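Local coordinates for protein beta-hexosaminidase (Neisseria gonorrhoeae, PDB 6JTJ) that probably removes terminal beta-1,4-linked N-acetylglucosamine from peptide-linked peptidoglycan fragments during cell-wall recycling, at residues I72-R77 with K86-E91; I102-E107 with T152-C157; G117-P122 with G147-T152. All blocks are in the same frame, centred on the assembly; numbering follows the deposited sequence.

Contact 1: I72-R77 with K86-E91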
# COMPACT_ATOMS: atom_id res chain seq x y z
N ILE C 72 -17.33 -11.40 -11.55
CA ILE C 72 -17.52 -10.27 -10.67
C ILE C 72 -16.57 -10.38 -9.48
O ILE C 72 -16.40 -11.46 -8.91
CB ILE C 72 -18.96 -10.26 -10.12
CG1 ILE C 72 -19.97 -9.95 -11.24
CG2 ILE C 72 -19.13 -9.30 -8.96
CD1 ILE C 72 -19.78 -8.61 -11.91
N ILE C 73 -15.98 -9.26 -9.09
CA ILE C 73 -15.20 -9.19 -7.86
C ILE C 73 -16.00 -8.38 -6.86
O ILE C 73 -16.51 -7.31 -7.19
CB ILE C 73 -13.77 -8.59 -8.07
CG1 ILE C 73 -13.03 -8.42 -6.74
CG2 ILE C 73 -13.83 -7.22 -8.74
CD1 ILE C 73 -11.57 -8.06 -6.93
N LEU C 74 -16.09 -8.90 -5.64
CA LEU C 74 -16.78 -8.21 -4.56
C LEU C 74 -15.81 -7.55 -3.59
O LEU C 74 -14.63 -7.92 -3.49
CB LEU C 74 -17.67 -9.18 -3.79
CG LEU C 74 -18.78 -9.85 -4.62
CD1 LEU C 74 -19.51 -10.88 -3.78
CD2 LEU C 74 -19.76 -8.82 -5.16
N PHE C 75 -16.33 -6.54 -2.89
CA PHE C 75 -15.57 -5.75 -1.94
C PHE C 75 -16.38 -5.58 -0.67
O PHE C 75 -17.53 -6.03 -0.60
CB PHE C 75 -15.26 -4.38 -2.55
CG PHE C 75 -14.35 -4.45 -3.74
CD1 PHE C 75 -12.99 -4.59 -3.57
CD2 PHE C 75 -14.86 -4.39 -5.02
CE1 PHE C 75 -12.15 -4.65 -4.65
CE2 PHE C 75 -14.03 -4.46 -6.11
CZ PHE C 75 -12.67 -4.58 -5.93
N ARG C 76 -15.80 -4.91 0.33
CA ARG C 76 -16.49 -4.72 1.60
C ARG C 76 -17.82 -3.96 1.44
O ARG C 76 -18.75 -4.23 2.17
CB ARG C 76 -15.59 -4.01 2.61
CG ARG C 76 -16.22 -3.90 3.99
CD ARG C 76 -15.23 -3.47 5.06
NE ARG C 76 -14.26 -4.53 5.36
CZ ARG C 76 -13.24 -4.39 6.21
NH1 ARG C 76 -13.05 -3.25 6.87
NH2 ARG C 76 -12.38 -5.39 6.39
N ARG C 77 -17.89 -3.03 0.50
CA ARG C 77 -19.11 -2.25 0.26
C ARG C 77 -20.28 -3.12 -0.23
O ARG C 77 -21.42 -2.67 -0.22
CB ARG C 77 -18.87 -1.15 -0.78
CG ARG C 77 -18.55 -1.66 -2.17
CD ARG C 77 -18.49 -0.53 -3.18
NE ARG C 77 -18.49 -1.09 -4.53
CZ ARG C 77 -17.40 -1.35 -5.24
NH1 ARG C 77 -16.19 -1.07 -4.77
NH2 ARG C 77 -17.52 -1.86 -6.46
N LYS C 86 -25.45 -14.05 0.50
CA LYS C 86 -26.01 -15.21 -0.18
C LYS C 86 -27.05 -14.83 -1.21
O LYS C 86 -27.08 -15.38 -2.30
CB LYS C 86 -26.63 -16.17 0.83
CG LYS C 86 -25.60 -16.91 1.65
CD LYS C 86 -26.24 -17.60 2.84
CE LYS C 86 -25.35 -18.71 3.36
NZ LYS C 86 -25.72 -19.13 4.74
N THR C 87 -27.90 -13.88 -0.86
CA THR C 87 -28.92 -13.38 -1.77
C THR C 87 -28.26 -12.70 -2.97
O THR C 87 -28.67 -12.89 -4.12
CB THR C 87 -29.83 -12.35 -1.07
OG1 THR C 87 -30.26 -12.89 0.19
CG2 THR C 87 -31.04 -12.04 -1.90
N LEU C 88 -27.24 -11.90 -2.69
CA LEU C 88 -26.50 -11.23 -3.73
C LEU C 88 -25.83 -12.21 -4.69
O LEU C 88 -25.95 -12.07 -5.90
CB LEU C 88 -25.45 -10.29 -3.12
CG LEU C 88 -24.53 -9.58 -4.10
CD1 LEU C 88 -25.34 -8.80 -5.12
CD2 LEU C 88 -23.56 -8.67 -3.36
N THR C 89 -25.13 -13.21 -4.17
CA THR C 89 -24.42 -14.14 -5.04
C THR C 89 -25.41 -14.97 -5.84
O THR C 89 -25.17 -15.27 -7.00
CB THR C 89 -23.42 -15.04 -4.28
OG1 THR C 89 -24.08 -15.77 -3.25
CG2 THR C 89 -22.30 -14.21 -3.66
N ALA C 90 -26.53 -15.33 -5.21
CA ALA C 90 -27.54 -16.13 -5.88
C ALA C 90 -28.11 -15.37 -7.07
O ALA C 90 -28.20 -15.91 -8.17
CB ALA C 90 -28.64 -16.53 -4.92
N GLU C 91 -28.48 -14.11 -6.86
CA GLU C 91 -29.04 -13.32 -7.94
C GLU C 91 -28.03 -13.04 -9.05
O GLU C 91 -28.40 -12.94 -10.21
CB GLU C 91 -29.72 -12.04 -7.43
CG GLU C 91 -28.80 -10.94 -6.94
CD GLU C 91 -29.55 -9.72 -6.43
OE1 GLU C 91 -30.71 -9.57 -6.82
OE2 GLU C 91 -29.01 -8.92 -5.63
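In the beta-alpha-beta unit made of strand 69-74, helix 82-94 and strand 101-108, Leu74 of strand 69-74 meets Leu88 and Thr89 of the helix. Units of this kind build the barrel of glycoside hydrolase family 3, and the contact illustrates how one strand residue can serve two neighbouring helix positions. The backbones are well separated, with Leu74 CA and Thr89 CA 9.7 Å apart, and methyl groups bridge the distance. Leu74 directs its side chain at the helix and divides its branches between two neighbours. Its CD2 meets the CD2 of Leu88 tip to tip at 4.2 Å, while its CD1 approaches Thr89 CG2 at 4.3 Å. Leu88 extends its CG opposite the backbone N (chi1 176°), which helps bring its CD2 to the strand. The touching groups are buried methyls in van der Waals contact. Ile102 of the third element packs on both Leu74 and Thr89, and Leu88 rests on Ile51. Thr89 thus has two roles: CG2 joins the hydrocarbon layer, whereas OG1 hydrogen-bonds to the carbonyl O of Cys157.

Contact 2: I102-E107 with T152-C157. With NAG (2-acetamido-2-deoxy-beta-D-glucopyranose), chain I.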
# COMPACT_ATOMS: atom_id res chain seq x y z
N ILE C 102 -17.48 -15.54 -9.25
CA ILE C 102 -17.46 -14.50 -8.23
C ILE C 102 -16.21 -14.65 -7.36
O ILE C 102 -15.95 -15.73 -6.80
CB ILE C 102 -18.73 -14.57 -7.34
CG1 ILE C 102 -20.00 -14.50 -8.21
CG2 ILE C 102 -18.72 -13.44 -6.31
CD1 ILE C 102 -21.30 -14.62 -7.44
N ALA C 103 -15.45 -13.57 -7.24
CA ALA C 103 -14.22 -13.58 -6.46
C ALA C 103 -14.19 -12.47 -5.42
O ALA C 103 -14.99 -11.54 -5.45
CB ALA C 103 -13.02 -13.46 -7.37
N VAL C 104 -13.27 -12.63 -4.47
CA VAL C 104 -13.03 -11.65 -3.40
C VAL C 104 -11.58 -11.76 -2.92
O VAL C 104 -10.93 -12.79 -3.09
CB VAL C 104 -14.00 -11.87 -2.23
CG1 VAL C 104 -13.65 -13.13 -1.45
CG2 VAL C 104 -14.03 -10.66 -1.30
N ASP C 105 -11.07 -10.67 -2.35
CA ASP C 105 -9.77 -10.64 -1.71
C ASP C 105 -9.88 -11.02 -0.23
O ASP C 105 -10.06 -10.15 0.63
CB ASP C 105 -9.13 -9.24 -1.83
CG ASP C 105 -8.84 -8.84 -3.27
OD1 ASP C 105 -8.06 -9.56 -3.92
OD2 ASP C 105 -9.34 -7.79 -3.74
N HIS C 106 -9.81 -12.32 0.06
CA HIS C 106 -9.61 -12.80 1.43
C HIS C 106 -8.24 -13.42 1.52
O HIS C 106 -8.05 -14.58 1.15
CB HIS C 106 -10.67 -13.81 1.87
CG HIS C 106 -11.88 -13.18 2.49
ND1 HIS C 106 -12.65 -13.82 3.44
CD2 HIS C 106 -12.44 -11.97 2.31
CE1 HIS C 106 -13.63 -13.02 3.82
NE2 HIS C 106 -13.53 -11.90 3.14
N GLU C 107 -7.28 -12.63 1.99
CA GLU C 107 -5.94 -13.11 2.24
C GLU C 107 -5.79 -13.44 3.71
O GLU C 107 -5.23 -14.48 4.07
CB GLU C 107 -4.91 -12.04 1.90
CG GLU C 107 -4.79 -11.74 0.42
CD GLU C 107 -3.88 -10.56 0.12
OE1 GLU C 107 -3.00 -10.24 0.96
OE2 GLU C 107 -4.04 -9.96 -0.94
N THR C 152 -13.96 -22.32 2.99
CA THR C 152 -15.26 -22.91 3.32
C THR C 152 -16.30 -21.85 3.66
O THR C 152 -17.42 -21.89 3.18
CB THR C 152 -15.16 -23.94 4.46
OG1 THR C 152 -14.20 -24.95 4.12
CG2 THR C 152 -16.52 -24.61 4.68
N GLU C 153 -15.92 -20.87 4.47
CA GLU C 153 -16.87 -19.85 4.88
C GLU C 153 -17.32 -19.04 3.68
O GLU C 153 -18.47 -18.60 3.62
CB GLU C 153 -16.27 -18.96 5.97
CG GLU C 153 -16.04 -19.70 7.27
CD GLU C 153 -15.51 -18.84 8.41
OE1 GLU C 153 -15.23 -17.65 8.22
OE2 GLU C 153 -15.34 -19.37 9.52
N LEU C 154 -16.40 -18.81 2.73
CA LEU C 154 -16.77 -18.06 1.54
C LEU C 154 -17.61 -18.91 0.61
O LEU C 154 -18.56 -18.41 0.01
CB LEU C 154 -15.53 -17.56 0.80
CG LEU C 154 -14.75 -16.41 1.43
CD1 LEU C 154 -13.43 -16.27 0.70
CD2 LEU C 154 -15.54 -15.12 1.38
N SER C 155 -17.27 -20.19 0.51
CA SER C 155 -18.02 -21.10 -0.34
C SER C 155 -19.49 -21.19 0.08
O SER C 155 -20.38 -21.27 -0.76
CB SER C 155 -17.38 -22.49 -0.32
OG SER C 155 -16.08 -22.46 -0.85
N ALA C 156 -19.74 -21.12 1.39
CA ALA C 156 -21.10 -21.12 1.93
C ALA C 156 -21.92 -19.94 1.45
O ALA C 156 -23.15 -20.00 1.52
CB ALA C 156 -21.07 -21.11 3.44
N CYS C 157 -21.25 -18.87 1.02
CA CYS C 157 -21.95 -17.69 0.63
C CYS C 157 -22.06 -17.56 -0.87
O CYS C 157 -22.56 -16.57 -1.36
CB CYS C 157 -21.27 -16.47 1.22
SG CYS C 157 -21.27 -16.47 3.04
C1 NAG I . -4.47 -5.01 -6.39
C2 NAG I . -3.83 -5.70 -5.18
C3 NAG I . -4.09 -7.19 -5.23
C4 NAG I . -5.58 -7.48 -5.43
C5 NAG I . -6.09 -6.84 -6.71
C6 NAG I . -7.61 -6.97 -6.81
C7 NAG I . -1.65 -5.20 -4.06
C8 NAG I . -2.40 -5.00 -2.81
N2 NAG I . -2.40 -5.51 -5.12
O1 NAG I . -4.68 -3.63 -6.11
O3 NAG I . -3.61 -7.77 -4.04
O4 NAG I . -5.84 -8.86 -5.44
O5 NAG I . -5.78 -5.46 -6.68
O6 NAG I . -8.30 -6.28 -5.78
O7 NAG I . -0.42 -5.04 -4.08
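The imidazole of His106 carries Leu154 over one face, while the carboxylate of the preceding Asp105 grips a sugar; together they show how one strand serves two environments. Leu154 CD2 sits 4.0 Å from the centroid of the His106 ring and 22° off the ring normal, a CH-pi contact displaced toward the rim, where CE1 is its nearest ring atom. Leu154 CD1 comes in on the same side, above the ND1 rim, 3.8 Å from His106 ND1. NE2, next to CE1, has its polar partner at Phe114. Leu154 also reaches Val104: its CD1 is 3.8 Å from Val104 CG1, the branch held between the backbone N and the carbonyl carbon (chi1 71°). The side chains of Val104 and Leu154 cross obliquely.

Asp105 points away from the helix. Its carboxylate accepts two hydrogen bonds from N-acetylglucosamine, sugar O4 to OD1 at 2.8 Å and O6 to OD2 at 2.7 Å, and OD2 also forms a salt bridge with Arg113. This two-pronged grip fixes two hydroxyls of the sugar at once. Glu107, whose OE2 is 3.8 Å from sugar O3, is itself paired with Lys210 and Arg180. Val104 and His106 thus face helix 136-155, while Asp105, between them, turns to the sugar, an arrangement characteristic of (beta/alpha)8-type barrel enzymes, whose substrates bind at the C-terminal ends of the strands. Here it contributes Asp105 to the N-acetylglucosamine site.

Contact 3: G117-P122 with G147-T152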
# COMPACT_ATOMS: atom_id res chain seq x y z
N GLY C 117 -19.53 -12.14 10.99
CA GLY C 117 -20.05 -13.47 10.70
C GLY C 117 -19.01 -14.42 10.14
O GLY C 117 -19.30 -15.60 9.92
N PHE C 118 -17.78 -13.92 9.93
CA PHE C 118 -16.67 -14.74 9.43
C PHE C 118 -15.66 -14.91 10.53
O PHE C 118 -15.53 -14.05 11.40
CB PHE C 118 -16.01 -14.06 8.21
CG PHE C 118 -16.77 -14.23 6.93
CD1 PHE C 118 -17.86 -13.43 6.64
CD2 PHE C 118 -16.39 -15.19 6.00
CE1 PHE C 118 -18.58 -13.60 5.47
CE2 PHE C 118 -17.09 -15.36 4.81
CZ PHE C 118 -18.19 -14.57 4.55
N THR C 119 -14.91 -16.00 10.50
CA THR C 119 -13.73 -16.12 11.33
C THR C 119 -12.72 -15.06 10.87
O THR C 119 -12.51 -14.90 9.67
CB THR C 119 -13.06 -17.48 11.15
OG1 THR C 119 -14.01 -18.48 11.45
CG2 THR C 119 -11.87 -17.64 12.07
N ARG C 120 -12.13 -14.34 11.83
CA ARG C 120 -11.08 -13.38 11.52
C ARG C 120 -9.81 -14.13 11.16
O ARG C 120 -9.36 -14.97 11.91
CB ARG C 120 -10.84 -12.44 12.70
CG ARG C 120 -10.01 -11.21 12.35
CD ARG C 120 -10.82 -10.20 11.55
NE ARG C 120 -10.06 -8.98 11.30
CZ ARG C 120 -9.18 -8.79 10.32
NH1 ARG C 120 -8.93 -9.75 9.44
NH2 ARG C 120 -8.55 -7.63 10.22
N LEU C 121 -9.25 -13.83 10.00
CA LEU C 121 -8.10 -14.56 9.49
C LEU C 121 -6.79 -13.86 9.87
O LEU C 121 -6.73 -12.63 9.86
CB LEU C 121 -8.18 -14.67 7.97
CG LEU C 121 -9.41 -15.38 7.42
CD1 LEU C 121 -9.59 -15.05 5.95
CD2 LEU C 121 -9.32 -16.88 7.63
N PRO C 122 -5.76 -14.64 10.18
CA PRO C 122 -4.50 -14.04 10.51
C PRO C 122 -3.79 -13.59 9.26
O PRO C 122 -4.07 -14.11 8.18
CB PRO C 122 -3.72 -15.21 11.11
CG PRO C 122 -4.26 -16.41 10.38
CD PRO C 122 -5.72 -16.11 10.29
N GLY C 147 -6.42 -22.10 5.25
CA GLY C 147 -7.00 -22.23 3.89
C GLY C 147 -8.38 -22.84 3.89
O GLY C 147 -9.30 -22.35 3.22
N ARG C 148 -8.54 -23.88 4.68
CA ARG C 148 -9.83 -24.55 4.79
C ARG C 148 -10.93 -23.64 5.33
O ARG C 148 -12.03 -23.58 4.79
CB ARG C 148 -9.69 -25.79 5.69
CG ARG C 148 -10.94 -26.67 5.69
CD ARG C 148 -10.88 -27.80 6.70
NE ARG C 148 -12.19 -28.46 6.77
CZ ARG C 148 -12.61 -29.26 7.75
NH1 ARG C 148 -11.81 -29.52 8.78
NH2 ARG C 148 -13.84 -29.80 7.70
N VAL C 149 -10.63 -22.94 6.42
CA VAL C 149 -11.62 -22.05 7.02
C VAL C 149 -11.94 -20.92 6.08
O VAL C 149 -13.10 -20.59 5.84
CB VAL C 149 -11.10 -21.51 8.36
CG1 VAL C 149 -11.99 -20.40 8.89
CG2 VAL C 149 -11.02 -22.65 9.37
N LEU C 150 -10.89 -20.30 5.55
CA LEU C 150 -11.04 -19.17 4.64
C LEU C 150 -11.99 -19.52 3.51
O LEU C 150 -12.98 -18.83 3.26
CB LEU C 150 -9.64 -18.81 4.10
CG LEU C 150 -9.42 -17.62 3.19
CD1 LEU C 150 -7.93 -17.34 3.18
CD2 LEU C 150 -9.92 -17.86 1.77
N ALA C 151 -11.68 -20.61 2.82
CA ALA C 151 -12.42 -21.01 1.63
C ALA C 151 -13.83 -21.48 1.97
O ALA C 151 -14.80 -21.07 1.32
CB ALA C 151 -11.66 -22.10 0.87
N THR C 152 -13.96 -22.32 2.99
CA THR C 152 -15.26 -22.91 3.32
C THR C 152 -16.30 -21.85 3.66
O THR C 152 -17.42 -21.89 3.18
CB THR C 152 -15.16 -23.94 4.46
OG1 THR C 152 -14.20 -24.95 4.12
CG2 THR C 152 -16.52 -24.61 4.68
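Leu121 lies in the loop leading from strand 111-112 to helix 124-134 and lays its side chain across Leu150 of helix 136-155, fastening an irregular segment onto a helix of the barrel domain. From CB, which points at the helix, the chain runs to a CG held opposite the carbonyl carbon (chi1 -60°) and there divides. The CD1 branch touches Leu150 CG at 3.8 Å and Leu150 CD1 at 4.0 Å. The CD2 branch turns to the root of the same residue, 4.0 Å from Leu150 CB, so the two methyls lie along Leu150, the side chains crossing at about a right angle. Two residues earlier, Thr119 meets the adjacent helix position: its CB and OG1 both lie 3.8 Å from Val149 CG1, again with the side chains crossing steeply. The hydroxyl of Thr119 is at the same time hydrogen-bonded to Glu153 OE2, while Leu121 N is held by Gln112 OE1. Val378 of helix 369-382 packs on Val149. Within the helix, Arg148 O accepts two bonds from Thr152, which reach it from opposite faces of its plane; the one from OG1 is 2.7 Å long, with that donor tilted 30° from the plane.

Overall arrangement
Contact 2 is the most central of the three; contacts 1 and 3 lie farther from the chain's centre. Contacts 1 and 2 attach helices to neighbouring parallel strands of one sheet, and the backbone bond from Ala103 N to Ile72 O joins the strands. Contact 3 is nested within the loop closed by contact 2 and uses the same helix 136-155; its Phe118 packs against Leu154 from contact 2. Touching residues are buried throughout, except the partly exposed Thr119. Chemistry changes with place: contact 1 is methyl against methyl, contact 2 adds an aromatic face and backs onto the sugar, and contact 3 mixes a hydroxyl with aliphatic groups. Centres of contacts 1 and 3 lie about 17 Å apart.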